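Fusion DH (Streptomyces sp. MJ635-86F5, PDB 6K97) unites in one engineered chain the parts of a split polyketide synthase dehydratase, a double hot dog lyase involved in the biosynthesis of the macrolactam polyketide cremimycin. Local coordinates at residues G52-R57 with T101-S106; S110-V115 with R131-D136; D195-A200 with R221-S226; G227-A232 with H295-G300; R283-G288 with G313-S318. All blocks are in the same frame, centred on the assembly; numbering follows the deposited sequence.

Contact 1. Residues G52-R57 with T101-S106; sequences GRLALR and TPLVLS
Leu56 meets two consecutive residues of 101-106, one with each methyl. Leu56 CD1 approaches Leu105 CD1 at 4.1 Å. On the other branch, Leu56 CD2 lies 3.7 Å from Ser106 C. Nearer the main chain, Leu56 CB sits 3.5 Å from Ser106 O, so Leu56 meets Ser106 through that residue's backbone. With CG opposite the backbone N (chi1 -163°), the Leu56 fork is carried to Leu105 and Ser106. The other branch of Leu105 serves a different partner: its CD2 is 4.0 Å from Leu54 CG, the two side chains crossing at about a right angle. Leu54 also reaches Leu103, CD2 to CD1 at 4.3 Å. With an alanine at Leu56 both methyls would go, which is likely to open a gap beside Leu105 CD1 and lose the contact with Ser106 C, CB alone staying against Ser106 O. The site belongs to the first part of the fusion, within its hot dog dehydratase family region, where the end of strand 48-55 packs against the irregular segment leading from strand 93-99 to strand 110-117. Each side is positioned by its own backbone bonds: Leu54 pairs with Ser111, while Leu103 and Leu105 pair with Val73 and Thr71. In the next shell, Leu62 touches Leu56, Val73 supports Leu105, and Leu113 packs on Leu54.

Contact 2. Residues S110-V115 with R131-D136; sequences SSLLQV and RSHGED
Leu112 and His133 form a hydrogen-bonded pair of the antiparallel hairpin of strands 110-117 and 126-134, in the first part of the fusion. Leu112 N reaches His133 O at 2.9 Å, and His133 N returns to Leu112 O at 3.2 Å. Their side chains run side by side, Leu112 CD1 lying 3.8 Å from His133 CE1. Gln114 and Arg131 repeat the paired bonding, with Gln114 N to Arg131 O at 3.0 Å. Ser132, whose side chain shares the opposite face with Leu113, brings its CB within 3.1 Å of Leu112 O. Only the partly exposed side chains of Ser111 and Glu135 are looser: the Ser111 CB bond points away, and the Ser110 OG to Glu135 OE2 bond, 3.0 Å, is weak, the same OE2 forming a salt bridge with Arg53. The backbone there stays closely paired, Glu135 N bonding Ser110 O at 2.8 Å. The placement of Gln114 OE1 against the Arg131 guanidinium is doubtful. Polar groups on the Leu112 face turn to the second subunit, where Gly28 O accepts from Gln114 NE2, Glu42 O from Arg131 NH1, and Glu30 pairs with His133 NE2. The hairpin thus contributes hydrogen bonds to the dimer contact as well as to strand pairing.

Contact 3. Residues D195-A200 with R221-S226; sequences DAWDTA and RAAWSS
Trp197 and Ser225 are brought together by two torsions. The indole CG stands opposite its own carbonyl carbon (chi1 -69°), laying the ring along strand 220-226, while Ser225 OG is held between its backbone N and carbonyl carbon (chi1 56°), facing the indole nitrogen. The setting is an antiparallel edge pairing in the second part of the fusion, in the predicted C-terminal hot dog: short strand 195-196 lines strand 220-226 before the chain enters helix 199-208. Trp197 NE1 donates to Ser225 OG at 3.1 Å along a nearly straight line, 169° at the hydrogen, with OG in the ring plane. One indole face lies over Ala223, CE3 to CB at 3.9 Å, and Trp197 N is bound to Ala223 O at 2.8 Å. The NE1 bond and the face contact restrict how the indole turns, while the backbone bond anchors the residue. A leucine at Trp197 would lack the N-H and the flat face, and would probably leave Ser225 OG without this donor and Ala223 CB less well covered. Asp198, at the N-cap, bonds Gly201 N through OD1. On the strand's opposite side, Arg221 and Ala222 both face Asp233 in a classic beta bulge. Past Trp197, Thr199 points CG2 at the main chain, 3.8 Å from Ala222 CA; at the other end, Trp224 CD1 sits 3.7 Å from Ala196 CA.

Contact 4. Residues G227-A232 with H295-G300; sequences GEDIYA and HITPDG
Tyr231 and His295 lie side by side as an offset stack, ring centroids 4.6 Å apart and planes inclined by 19°. The offset carries the phenol oxygen over one face of the imidazole, where Tyr231 OH is 3.6 Å from His295 NE2. At the imidazole edge sits Asp229: His295 NE2 donates to OD2 at 3.1 Å, almost straight at 167°. The bond is in the ring plane, yet it meets OD2 from above the carboxylate, 75° out of the carboxylate plane. The stack and this bond together restrict rotation of the imidazole, and the neighbouring carboxylate would probably favour its protonated form. These residues stand on strands 229-235 and 291-298, antiparallel neighbours in the predicted C-terminal hot dog, in the second part of the fusion. The register is fixed by the hydrogen-bonded pair Ile230 and Ile296, Ile230 N to Ile296 O at 2.9 Å and Ile296 N to Ile230 O at 2.8 Å. Both isoleucines turn to the other face, CB to CB at 4.1 Å, where Ala261 of helix 252-266 packs on each. Nearer the strand ends, Thr297 CG2 approaches Asp229 OD1 at 3.2 Å and Pro298 CG lies 3.5 Å from Glu228 OE2.

Contact 5. Residues R283-G288 with G313-S318; sequences RVHHSG and GNAVVS
Arg283 and Ser318 satisfy each other's backbone in both directions: Arg283 N donates to Ser318 O at 3.1 Å, and Ser318 N to Arg283 O at 3.0 Å, with N-H...O angles of 170° and 168°. Further along, His285 N donates a hydrogen bond to Val316 O at 2.7 Å, tilted from the carbonyl plane. The next carbonyl is met by a side chain instead of a backbone donor: His286 ND1 reaches Ala315 O at 3.2 Å, with the oxygen near the imidazole plane. The bond is consistent with a proton on ND1 and extends the pairing into the loop after strand 273-284. That strand runs antiparallel to strand 315-327, which opens with a classic beta bulge, Val316 and Val317 both facing Ala308; the site lies in the second part of the fusion, within the predicted C-terminal hot dog. The non-hydrogen-bonded pair between the bonded ones is apolar, Val284 CG2 to Val317 CG2 at 4.2 Å. Val317 CG2 also rests 3.5 Å from Arg283 O, an oxygen already used by Ser318 N. The Arg283 guanidinium leads away from 313-318 to a salt bridge with Glu93, which belongs to the other part of the engineered chain. Past His286, Ser287 OG is bonded to His249 ND1.

In the fold
Contacts 1 and 2, both reaching the second subunit, lie in the fusion's first part, the others in its second. Strands 48-55 and 110-117 are neighbours, so contacts 1 and 2 centre about 8 Å apart, linked by the Arg53–Glu135 salt bridge. Strands 195-196, 220-226, 229-235 and 291-298 lie in that spatial order; contacts 3 and 4, centres about 12 Å apart, touch through Trp224 and Tyr231. Contact 5 joins strands 273-284, beside strand 93-99 of the first part, and 315-327; its centre is about 18 Å from that of contact 4, whose segments alternate with its own. Contacts 2 and 3, centres about 39 Å apart, sit on opposite sides of the chain's centre, consistent with a double hot dog.

Contact 1. Residues G52-R57 with T101-S106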
# COMPACT_ATOMS: atom_id res chain seq x y z
N GLY A 52 7.72 3.68 3.36
CA GLY A 52 9.13 4.03 3.21
C GLY A 52 10.00 3.15 4.07
O GLY A 52 9.52 2.46 4.97
N ARG A 53 11.28 3.19 3.77
CA ARG A 53 12.28 2.45 4.54
C ARG A 53 12.93 3.45 5.48
O ARG A 53 13.30 4.55 5.07
CB ARG A 53 13.35 1.86 3.60
CG ARG A 53 14.38 1.00 4.32
CD ARG A 53 15.35 0.34 3.34
NE ARG A 53 16.26 -0.57 4.05
CZ ARG A 53 17.46 -0.22 4.54
NH1 ARG A 53 17.93 1.02 4.39
NH2 ARG A 53 18.20 -1.11 5.18
N LEU A 54 13.08 3.06 6.74
CA LEU A 54 13.73 3.91 7.71
C LEU A 54 14.96 3.29 8.38
O LEU A 54 14.86 2.38 9.22
CB LEU A 54 12.71 4.32 8.74
CG LEU A 54 13.13 5.47 9.64
CD1 LEU A 54 13.78 6.61 8.88
CD2 LEU A 54 11.87 5.93 10.32
N ALA A 55 16.13 3.79 7.99
CA ALA A 55 17.41 3.28 8.48
C ALA A 55 18.30 4.42 8.95
O ALA A 55 18.52 5.38 8.28
CB ALA A 55 18.12 2.49 7.39
N LEU A 56 18.87 4.28 10.13
CA LEU A 56 19.70 5.34 10.67
C LEU A 56 20.86 5.65 9.73
O LEU A 56 21.25 6.80 9.63
CB LEU A 56 20.16 4.95 12.06
CG LEU A 56 20.69 6.06 12.94
CD1 LEU A 56 19.73 7.19 13.07
CD2 LEU A 56 21.06 5.50 14.30
N ARG A 57 21.38 4.65 9.03
CA ARG A 57 22.51 4.85 8.13
C ARG A 57 22.17 5.75 6.98
O ARG A 57 23.03 6.47 6.51
CB ARG A 57 23.01 3.51 7.59
CG ARG A 57 23.56 2.59 8.67
CD ARG A 57 24.02 1.24 8.13
NE ARG A 57 25.41 1.27 7.69
CZ ARG A 57 26.47 0.86 8.40
NH1 ARG A 57 26.34 0.36 9.63
NH2 ARG A 57 27.68 0.97 7.86
N THR A 101 4.02 3.58 21.37
CA THR A 101 5.35 3.00 21.47
C THR A 101 6.39 3.73 20.59
O THR A 101 6.13 4.08 19.45
CB THR A 101 5.26 1.50 21.07
OG1 THR A 101 4.22 0.88 21.86
CG2 THR A 101 6.59 0.73 21.36
N PRO A 102 7.58 3.99 21.13
CA PRO A 102 8.52 4.67 20.28
C PRO A 102 9.08 3.77 19.21
O PRO A 102 8.89 2.55 19.27
CB PRO A 102 9.64 5.12 21.25
CG PRO A 102 9.38 4.47 22.55
CD PRO A 102 7.94 4.08 22.55
N LEU A 103 9.74 4.40 18.25
CA LEU A 103 10.41 3.73 17.18
C LEU A 103 11.88 3.96 17.41
O LEU A 103 12.35 5.07 17.32
CB LEU A 103 9.99 4.35 15.86
CG LEU A 103 10.25 3.44 14.67
CD1 LEU A 103 9.59 4.04 13.41
CD2 LEU A 103 11.70 3.29 14.47
N VAL A 104 12.60 2.90 17.75
CA VAL A 104 13.97 3.01 18.16
C VAL A 104 14.79 2.81 16.92
O VAL A 104 14.52 1.91 16.14
CB VAL A 104 14.29 1.95 19.23
CG1 VAL A 104 15.77 1.98 19.61
CG2 VAL A 104 13.43 2.22 20.46
N LEU A 105 15.79 3.65 16.71
CA LEU A 105 16.70 3.50 15.57
C LEU A 105 18.08 3.10 16.10
O LEU A 105 18.49 3.55 17.19
CB LEU A 105 16.82 4.78 14.80
CG LEU A 105 15.54 5.30 14.12
CD1 LEU A 105 15.66 6.74 13.68
CD2 LEU A 105 15.14 4.45 12.95
N SER A 106 18.77 2.27 15.33
CA SER A 106 20.17 1.99 15.55
C SER A 106 20.88 1.79 14.22
O SER A 106 20.23 1.63 13.19
CB SER A 106 20.34 0.76 16.45
OG SER A 106 20.18 -0.43 15.70

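Contact 2. Residues S110-V115 with R131-D136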
# COMPACT_ATOMS: atom_id res chain seq x y z
N SER A 110 16.94 -1.47 10.53
CA SER A 110 16.18 -0.69 9.58
C SER A 110 14.75 -1.20 9.53
O SER A 110 14.50 -2.40 9.69
CB SER A 110 16.76 -0.78 8.18
OG SER A 110 16.43 -2.05 7.68
N SER A 111 13.83 -0.25 9.32
CA SER A 111 12.43 -0.49 9.58
C SER A 111 11.62 -0.22 8.32
O SER A 111 11.86 0.73 7.61
CB SER A 111 11.98 0.44 10.70
OG SER A 111 12.23 -0.04 12.00
N LEU A 112 10.62 -1.05 8.08
CA LEU A 112 9.57 -0.66 7.15
C LEU A 112 8.64 0.31 7.87
O LEU A 112 8.15 0.00 8.92
CB LEU A 112 8.80 -1.85 6.64
CG LEU A 112 9.60 -3.01 6.05
CD1 LEU A 112 8.64 -3.90 5.31
CD2 LEU A 112 10.72 -2.53 5.12
N LEU A 113 8.39 1.45 7.28
CA LEU A 113 7.54 2.51 7.84
C LEU A 113 6.29 2.73 6.97
O LEU A 113 6.37 2.86 5.72
CB LEU A 113 8.35 3.80 7.86
CG LEU A 113 7.62 4.97 8.47
CD1 LEU A 113 7.31 4.73 9.94
CD2 LEU A 113 8.45 6.24 8.27
N GLN A 114 5.15 2.84 7.62
CA GLN A 114 3.85 2.95 6.94
C GLN A 114 2.93 3.97 7.62
O GLN A 114 2.83 4.03 8.84
CB GLN A 114 3.15 1.61 6.83
CG GLN A 114 3.93 0.71 5.87
CD GLN A 114 3.23 -0.56 5.40
OE1 GLN A 114 2.18 -0.99 5.93
NE2 GLN A 114 3.84 -1.18 4.38
N VAL A 115 2.24 4.74 6.79
CA VAL A 115 1.16 5.58 7.22
C VAL A 115 -0.08 5.13 6.51
O VAL A 115 -0.10 5.08 5.29
CB VAL A 115 1.43 7.04 6.84
CG1 VAL A 115 0.30 7.91 7.35
CG2 VAL A 115 2.79 7.51 7.40
N ARG A 131 2.86 3.15 11.78
CA ARG A 131 3.29 1.87 12.28
C ARG A 131 4.57 1.44 11.55
O ARG A 131 4.88 1.96 10.48
CB ARG A 131 2.22 0.81 12.07
CG ARG A 131 2.07 0.45 10.59
CD ARG A 131 1.06 -0.61 10.29
NE ARG A 131 1.07 -0.90 8.86
CZ ARG A 131 0.36 -1.89 8.28
NH1 ARG A 131 0.45 -2.06 6.97
NH2 ARG A 131 -0.42 -2.72 8.99
N SER A 132 5.32 0.53 12.17
CA SER A 132 6.55 0.03 11.57
C SER A 132 6.86 -1.35 12.09
O SER A 132 6.22 -1.86 13.04
CB SER A 132 7.76 0.93 11.89
OG SER A 132 8.18 0.81 13.24
N HIS A 133 7.83 -1.97 11.44
CA HIS A 133 8.41 -3.17 11.97
C HIS A 133 9.80 -3.35 11.39
O HIS A 133 10.08 -2.88 10.26
CB HIS A 133 7.51 -4.41 11.76
CG HIS A 133 7.47 -4.95 10.36
ND1 HIS A 133 8.59 -5.41 9.71
CD2 HIS A 133 6.43 -5.21 9.54
CE1 HIS A 133 8.25 -5.87 8.53
NE2 HIS A 133 6.95 -5.76 8.40
N GLY A 134 10.65 -4.04 12.16
CA GLY A 134 12.03 -4.32 11.73
C GLY A 134 12.06 -5.12 10.42
O GLY A 134 11.18 -5.97 10.16
N GLU A 135 13.07 -4.85 9.60
CA GLU A 135 13.14 -5.42 8.24
C GLU A 135 12.96 -6.92 8.11
O GLU A 135 12.37 -7.35 7.12
CB GLU A 135 14.43 -5.03 7.53
CG GLU A 135 14.21 -4.00 6.45
CD GLU A 135 15.26 -4.06 5.37
OE1 GLU A 135 15.67 -5.18 4.94
OE2 GLU A 135 15.70 -2.98 4.94
N ASP A 136 13.42 -7.71 9.07
CA ASP A 136 13.12 -9.15 9.04
C ASP A 136 12.33 -9.62 10.28
O ASP A 136 12.66 -10.60 10.93
CB ASP A 136 14.38 -10.02 8.72
CG ASP A 136 15.69 -9.46 9.31
OD1 ASP A 136 15.68 -9.02 10.49
OD2 ASP A 136 16.72 -9.48 8.60

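Contact 3. Residues D195-A200 with R221-S226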
# COMPACT_ATOMS: atom_id res chain seq x y z
N ASP A 195 12.96 39.19 29.38
CA ASP A 195 14.31 38.68 29.74
C ASP A 195 14.87 37.69 28.69
O ASP A 195 14.26 36.64 28.45
CB ASP A 195 14.30 37.97 31.10
CG ASP A 195 13.59 38.78 32.19
OD1 ASP A 195 12.78 39.66 31.84
OD2 ASP A 195 13.86 38.52 33.41
N ALA A 196 16.03 38.01 28.11
CA ALA A 196 16.75 37.11 27.18
C ALA A 196 17.32 35.84 27.86
O ALA A 196 17.81 35.90 29.00
CB ALA A 196 17.87 37.86 26.48
N TRP A 197 17.25 34.70 27.18
CA TRP A 197 17.70 33.42 27.74
C TRP A 197 19.08 33.03 27.22
O TRP A 197 19.46 33.41 26.12
CB TRP A 197 16.75 32.28 27.33
CG TRP A 197 15.37 32.29 27.91
CD1 TRP A 197 14.70 33.35 28.48
CD2 TRP A 197 14.44 31.21 27.89
NE1 TRP A 197 13.42 32.97 28.84
CE2 TRP A 197 13.24 31.65 28.51
CE3 TRP A 197 14.51 29.89 27.45
CZ2 TRP A 197 12.14 30.83 28.68
CZ3 TRP A 197 13.40 29.05 27.65
CH2 TRP A 197 12.23 29.53 28.23
N ASP A 198 19.81 32.24 27.99
CA ASP A 198 21.06 31.64 27.51
C ASP A 198 20.66 30.24 27.01
O ASP A 198 20.47 29.31 27.79
CB ASP A 198 22.07 31.60 28.63
CG ASP A 198 23.43 31.26 28.16
OD1 ASP A 198 23.54 30.46 27.25
OD2 ASP A 198 24.42 31.77 28.73
N THR A 199 20.52 30.11 25.70
CA THR A 199 20.05 28.89 25.10
C THR A 199 21.07 27.77 25.14
O THR A 199 20.70 26.58 25.24
CB THR A 199 19.54 29.13 23.64
OG1 THR A 199 20.59 29.63 22.78
CG2 THR A 199 18.41 30.12 23.67
N ALA A 200 22.36 28.10 25.08
CA ALA A 200 23.35 27.03 25.23
C ALA A 200 23.27 26.49 26.65
O ALA A 200 23.39 25.28 26.88
CB ALA A 200 24.75 27.54 24.93
N ARG A 221 18.07 28.99 18.63
CA ARG A 221 19.15 29.99 18.61
C ARG A 221 19.02 31.12 19.67
O ARG A 221 20.02 31.67 20.08
CB ARG A 221 19.28 30.68 17.21
CG ARG A 221 19.67 29.91 15.94
CD ARG A 221 20.36 28.54 15.93
NE ARG A 221 21.28 28.25 17.01
CZ ARG A 221 21.82 27.04 17.22
NH1 ARG A 221 21.56 26.03 16.39
NH2 ARG A 221 22.65 26.86 18.24
N ALA A 222 17.79 31.48 20.06
CA ALA A 222 17.51 32.66 20.93
C ALA A 222 16.11 32.57 21.53
O ALA A 222 15.23 31.99 20.96
CB ALA A 222 17.66 33.95 20.15
N ALA A 223 15.90 33.14 22.71
CA ALA A 223 14.60 33.05 23.37
C ALA A 223 14.41 34.08 24.46
O ALA A 223 15.33 34.39 25.19
CB ALA A 223 14.42 31.67 23.94
N TRP A 224 13.20 34.62 24.55
CA TRP A 224 12.81 35.62 25.58
C TRP A 224 11.52 35.16 26.19
O TRP A 224 10.69 34.56 25.53
CB TRP A 224 12.57 36.99 24.95
CG TRP A 224 13.68 37.44 24.08
CD1 TRP A 224 14.66 38.36 24.41
CD2 TRP A 224 13.96 37.03 22.73
NE1 TRP A 224 15.53 38.53 23.35
CE2 TRP A 224 15.13 37.73 22.31
CE3 TRP A 224 13.35 36.16 21.83
CZ2 TRP A 224 15.69 37.58 21.02
CZ3 TRP A 224 13.91 36.02 20.53
CH2 TRP A 224 15.07 36.74 20.15
N SER A 225 11.34 35.43 27.46
CA SER A 225 10.03 35.27 28.05
C SER A 225 9.54 36.59 28.62
O SER A 225 10.33 37.43 29.05
CB SER A 225 10.05 34.20 29.13
OG SER A 225 11.01 34.52 30.06
N SER A 226 8.23 36.77 28.56
CA SER A 226 7.51 37.89 29.16
C SER A 226 6.18 37.34 29.63
O SER A 226 5.39 36.81 28.83
CB SER A 226 7.26 38.98 28.11
OG SER A 226 6.50 38.47 27.01

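Contact 4. Residues G227-A232 with H295-G300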
# COMPACT_ATOMS: atom_id res chain seq x y z
N GLY A 227 5.93 37.44 30.93
CA GLY A 227 4.72 36.88 31.49
C GLY A 227 4.83 35.39 31.35
O GLY A 227 5.92 34.82 31.46
N GLU A 228 3.70 34.73 31.11
CA GLU A 228 3.73 33.27 30.98
C GLU A 228 4.17 32.81 29.56
O GLU A 228 4.41 31.62 29.34
CB GLU A 228 2.36 32.68 31.35
CG GLU A 228 2.22 32.25 32.82
CD GLU A 228 1.23 31.10 33.00
OE1 GLU A 228 1.65 30.01 33.45
OE2 GLU A 228 0.03 31.25 32.65
N ASP A 229 4.33 33.76 28.64
CA ASP A 229 4.64 33.47 27.25
C ASP A 229 6.13 33.38 26.89
O ASP A 229 6.97 34.04 27.48
CB ASP A 229 4.03 34.57 26.39
CG ASP A 229 2.52 34.51 26.33
OD1 ASP A 229 1.91 33.50 26.81
OD2 ASP A 229 1.94 35.48 25.77
N ILE A 230 6.45 32.61 25.85
CA ILE A 230 7.81 32.52 25.37
C ILE A 230 7.89 32.80 23.88
O ILE A 230 7.02 32.42 23.14
CB ILE A 230 8.35 31.12 25.64
CG1 ILE A 230 8.16 30.79 27.12
CG2 ILE A 230 9.80 31.04 25.21
CD1 ILE A 230 8.14 29.31 27.41
N TYR A 231 8.96 33.47 23.46
CA TYR A 231 9.23 33.75 22.06
C TYR A 231 10.57 33.15 21.68
O TYR A 231 11.56 33.35 22.39
CB TYR A 231 9.30 35.25 21.82
CG TYR A 231 7.98 35.94 22.06
CD1 TYR A 231 7.64 36.42 23.33
CD2 TYR A 231 7.06 36.08 21.03
CE1 TYR A 231 6.42 37.03 23.55
CE2 TYR A 231 5.83 36.69 21.26
CZ TYR A 231 5.53 37.18 22.52
OH TYR A 231 4.32 37.80 22.74
N ALA A 232 10.63 32.43 20.56
CA ALA A 232 11.84 31.70 20.20
C ALA A 232 12.22 31.88 18.74
O ALA A 232 11.35 31.79 17.86
CB ALA A 232 11.59 30.23 20.47
N HIS A 295 5.75 31.89 18.88
CA HIS A 295 5.07 32.34 20.09
C HIS A 295 4.52 31.12 20.79
O HIS A 295 3.68 30.39 20.23
CB HIS A 295 3.95 33.33 19.71
CG HIS A 295 3.26 33.98 20.88
ND1 HIS A 295 2.20 34.85 20.72
CD2 HIS A 295 3.46 33.88 22.21
CE1 HIS A 295 1.79 35.27 21.91
NE2 HIS A 295 2.54 34.71 22.83
N ILE A 296 5.02 30.86 21.99
CA ILE A 296 4.53 29.75 22.83
C ILE A 296 3.73 30.28 24.00
O ILE A 296 4.22 31.15 24.71
CB ILE A 296 5.71 28.96 23.40
CG1 ILE A 296 6.61 28.51 22.25
CG2 ILE A 296 5.22 27.73 24.20
CD1 ILE A 296 7.92 27.87 22.66
N THR A 297 2.52 29.76 24.18
CA THR A 297 1.64 30.11 25.35
C THR A 297 1.17 28.86 26.10
O THR A 297 0.96 27.81 25.48
CB THR A 297 0.38 30.88 24.93
OG1 THR A 297 -0.41 30.04 24.09
CG2 THR A 297 0.75 32.13 24.12
N PRO A 298 0.98 28.95 27.42
CA PRO A 298 0.53 27.77 28.21
C PRO A 298 -0.89 27.39 27.88
O PRO A 298 -1.65 28.25 27.43
CB PRO A 298 0.62 28.26 29.63
CG PRO A 298 0.41 29.73 29.54
CD PRO A 298 1.12 30.14 28.28
N ASP A 299 -1.23 26.12 28.07
CA ASP A 299 -2.51 25.61 27.63
C ASP A 299 -3.09 24.62 28.61
O ASP A 299 -3.85 23.73 28.24
CB ASP A 299 -2.33 24.91 26.28
CG ASP A 299 -3.64 24.58 25.63
OD1 ASP A 299 -4.52 25.46 25.66
OD2 ASP A 299 -3.79 23.46 25.08
N GLY A 300 -2.81 24.78 29.88
CA GLY A 300 -3.24 23.77 30.83
C GLY A 300 -1.99 23.03 31.24
O GLY A 300 -0.91 23.40 30.82

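Contact 5. Residues R283-G288 with G313-S318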
# COMPACT_ATOMS: atom_id res chain seq x y z
N ARG A 283 -1.81 22.80 11.92
CA ARG A 283 -2.19 23.38 10.64
C ARG A 283 -0.97 24.08 10.10
O ARG A 283 -0.44 24.94 10.77
CB ARG A 283 -3.32 24.38 10.83
CG ARG A 283 -3.88 24.92 9.50
CD ARG A 283 -5.01 25.94 9.63
NE ARG A 283 -6.32 25.31 9.41
CZ ARG A 283 -7.05 24.71 10.36
NH1 ARG A 283 -6.61 24.67 11.62
NH2 ARG A 283 -8.20 24.15 10.04
N VAL A 284 -0.45 23.62 8.97
CA VAL A 284 0.67 24.24 8.31
C VAL A 284 0.13 25.09 7.19
O VAL A 284 -0.62 24.57 6.40
CB VAL A 284 1.57 23.23 7.67
CG1 VAL A 284 2.69 23.91 6.92
CG2 VAL A 284 2.16 22.36 8.74
N HIS A 285 0.50 26.39 7.12
CA HIS A 285 -0.01 27.27 6.05
C HIS A 285 0.98 27.34 4.86
O HIS A 285 0.57 27.62 3.75
CB HIS A 285 -0.30 28.69 6.57
CG HIS A 285 -1.10 28.71 7.84
ND1 HIS A 285 -2.48 28.73 7.86
CD2 HIS A 285 -0.71 28.67 9.14
CE1 HIS A 285 -2.90 28.73 9.11
NE2 HIS A 285 -1.84 28.67 9.91
N HIS A 286 2.27 27.13 5.10
CA HIS A 286 3.28 27.08 4.01
C HIS A 286 4.39 26.09 4.39
O HIS A 286 4.87 26.09 5.46
CB HIS A 286 3.90 28.45 3.77
CG HIS A 286 2.92 29.47 3.30
ND1 HIS A 286 2.41 30.45 4.14
CD2 HIS A 286 2.33 29.65 2.11
CE1 HIS A 286 1.59 31.23 3.46
NE2 HIS A 286 1.53 30.76 2.23
N SER A 287 4.76 25.25 3.46
CA SER A 287 5.67 24.18 3.64
C SER A 287 7.05 24.71 3.42
O SER A 287 7.19 25.75 2.86
CB SER A 287 5.45 23.11 2.54
OG SER A 287 4.28 22.31 2.82
N GLY A 288 8.08 23.99 3.89
CA GLY A 288 9.45 24.39 3.56
C GLY A 288 10.10 25.51 4.34
O GLY A 288 11.18 25.91 3.98
N GLY A 313 7.77 37.15 8.24
CA GLY A 313 6.45 37.36 8.84
C GLY A 313 5.28 36.60 8.21
O GLY A 313 4.17 36.75 8.64
N ASN A 314 5.51 35.77 7.20
CA ASN A 314 4.46 34.91 6.72
C ASN A 314 4.15 33.90 7.80
O ASN A 314 5.05 33.31 8.40
CB ASN A 314 4.89 34.14 5.46
CG ASN A 314 5.43 35.03 4.35
OD1 ASN A 314 4.76 35.97 3.85
ND2 ASN A 314 6.66 34.74 3.93
N ALA A 315 2.87 33.66 8.04
CA ALA A 315 2.43 32.63 8.96
C ALA A 315 2.82 31.24 8.40
O ALA A 315 2.59 30.95 7.25
CB ALA A 315 0.93 32.74 9.12
N VAL A 316 3.44 30.39 9.19
CA VAL A 316 3.88 29.09 8.70
C VAL A 316 3.10 27.97 9.35
O VAL A 316 2.56 27.11 8.65
CB VAL A 316 5.37 28.85 8.99
CG1 VAL A 316 5.78 27.40 8.74
CG2 VAL A 316 6.20 29.78 8.17
N VAL A 317 3.08 27.92 10.67
CA VAL A 317 2.39 26.82 11.33
C VAL A 317 1.83 27.26 12.62
O VAL A 317 2.38 28.13 13.30
CB VAL A 317 3.32 25.62 11.54
CG1 VAL A 317 4.55 26.02 12.28
CG2 VAL A 317 2.64 24.49 12.27
N SER A 318 0.70 26.67 12.97
CA SER A 318 0.16 26.80 14.32
C SER A 318 -0.22 25.42 14.89
O SER A 318 -0.53 24.49 14.12
CB SER A 318 -1.03 27.77 14.32
OG SER A 318 -2.17 27.19 13.78